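Local coordinates for acyl-[acyl-carrier-protein]--UDP-N-acetylglucosamine O-acyltransferase (Acinetobacter baumannii, PDB 4E6U) that transfers an acyl chain from acyl carrier protein to UDP-N-acetylglucosamine, a step of the lipopolysaccharide-synthesis pathway, at residues A14-S19 with C32-Q37. Residues are numbered along the deposited sequence; the frame is centred on the assembly and turned at random.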
# COMPACT_ATOMS: atom_id res chain seq x y z
N ALA A 14 15.62 -19.34 15.09
CA ALA A 14 15.79 -19.23 13.64
C ALA A 14 15.89 -20.64 13.06
O ALA A 14 16.38 -21.59 13.73
CB ALA A 14 17.04 -18.45 13.32
N ILE A 15 15.43 -20.81 11.83
CA ILE A 15 15.55 -22.10 11.14
C ILE A 15 16.36 -21.86 9.89
O ILE A 15 15.95 -21.08 9.02
CB ILE A 15 14.18 -22.70 10.81
CG1 ILE A 15 13.38 -22.90 12.10
CG2 ILE A 15 14.36 -24.06 10.09
CD1 ILE A 15 11.92 -23.34 11.88
N ILE A 16 17.51 -22.52 9.81
CA ILE A 16 18.52 -22.23 8.80
C ILE A 16 18.80 -23.46 7.97
O ILE A 16 19.27 -24.48 8.51
CB ILE A 16 19.83 -21.68 9.45
CG1 ILE A 16 19.52 -20.42 10.26
CG2 ILE A 16 20.89 -21.44 8.36
CD1 ILE A 16 20.69 -19.87 11.09
N ASP A 17 18.52 -23.41 6.67
CA ASP A 17 18.74 -24.56 5.81
C ASP A 17 20.21 -25.00 5.85
O ASP A 17 21.11 -24.16 5.86
CB ASP A 17 18.36 -24.21 4.37
CG ASP A 17 18.23 -25.45 3.50
OD1 ASP A 17 17.12 -25.99 3.45
OD2 ASP A 17 19.24 -25.88 2.88
N PRO A 18 20.46 -26.32 5.90
CA PRO A 18 21.85 -26.81 5.92
C PRO A 18 22.70 -26.31 4.76
O PRO A 18 23.92 -26.22 4.91
CB PRO A 18 21.69 -28.33 5.86
CG PRO A 18 20.34 -28.58 6.55
CD PRO A 18 19.49 -27.43 6.04
N SER A 19 22.09 -25.94 3.63
CA SER A 19 22.86 -25.42 2.49
C SER A 19 23.14 -23.93 2.55
O SER A 19 23.83 -23.39 1.69
CB SER A 19 22.18 -25.74 1.17
OG SER A 19 20.99 -24.95 1.05
N CYS A 32 13.18 -16.29 12.46
CA CYS A 32 13.58 -16.13 11.05
C CYS A 32 13.67 -17.47 10.34
O CYS A 32 14.00 -18.49 10.96
CB CYS A 32 14.94 -15.45 10.93
SG CYS A 32 14.92 -13.69 11.35
N ILE A 33 13.44 -17.44 9.04
CA ILE A 33 13.58 -18.60 8.20
C ILE A 33 14.60 -18.28 7.14
O ILE A 33 14.44 -17.29 6.41
CB ILE A 33 12.24 -18.97 7.51
CG1 ILE A 33 11.10 -19.16 8.53
CG2 ILE A 33 12.41 -20.15 6.54
CD1 ILE A 33 11.38 -20.23 9.57
N ILE A 34 15.65 -19.07 7.06
CA ILE A 34 16.66 -18.93 6.03
C ILE A 34 16.61 -20.16 5.14
O ILE A 34 16.89 -21.28 5.60
CB ILE A 34 18.08 -18.79 6.63
CG1 ILE A 34 18.16 -17.69 7.70
CG2 ILE A 34 19.12 -18.58 5.51
CD1 ILE A 34 17.76 -16.30 7.20
N GLY A 35 16.21 -19.98 3.89
CA GLY A 35 16.02 -21.10 3.01
C GLY A 35 17.29 -21.61 2.35
O GLY A 35 18.41 -21.15 2.64
N PRO A 36 17.12 -22.56 1.44
CA PRO A 36 18.28 -23.17 0.79
C PRO A 36 19.02 -22.22 -0.13
O PRO A 36 18.43 -21.29 -0.71
CB PRO A 36 17.65 -24.32 -0.01
CG PRO A 36 16.28 -23.85 -0.32
CD PRO A 36 15.86 -23.12 0.93
N GLN A 37 20.32 -22.45 -0.28
CA GLN A 37 21.14 -21.67 -1.21
C GLN A 37 21.12 -20.17 -0.90
O GLN A 37 21.17 -19.33 -1.81
CB GLN A 37 20.73 -21.93 -2.67
CG GLN A 37 20.79 -23.41 -3.07
CD GLN A 37 22.18 -23.98 -2.92
OE1 GLN A 37 23.17 -23.35 -3.30
NE2 GLN A 37 22.27 -25.19 -2.37
O HOH W 1 19.92 -26.88 -1.56
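Ile15 bridges Ile33 in parallel register: its O accepts from Ile34 N at 2.8 Å in an almost straight bond (178°), and its N donates to Cys32 O. Asp17 N to Ile34 O continues the short ladder past Ile16 and Ile34. Ile15 lies beside Ile33 on one face, their CD1 atoms 3.9 Å apart. In Ile33 the chain bends at CG1 (chi2 -58°), which turns CD1 over towards Ile15. On the other face the Ile16 and Ile34 side chains lie side by side, CG1 to CG1 4.0 Å. Beyond the strands, the Asp17 carboxylate lies against Pro36, with CG 3.5 Å from Pro36 CA. Ser19 OG accepts from Gln37 N at 2.9 Å. The same hydroxyl donates to Asp17 OD2. Ser19 N reaches this OD2 from the opposite face of the carboxylate, closing an Asx turn. Two bonds thus hold OD2, and the one from OG probably helps orient the hydroxyl towards Gln37 N. A water accepts from Gln37 NE2 and gives a weak bond to Ser19 OG. Strand 33-34 continues the ladder to Val50 and Val52. Ile15 packs on His11 and Ile33 on Ser48, both of a second subunit. Such stacking of successive coils is characteristic of the left-handed parallel beta-helix of hexapeptide-repeat acyltransferases, here at its N-terminal end.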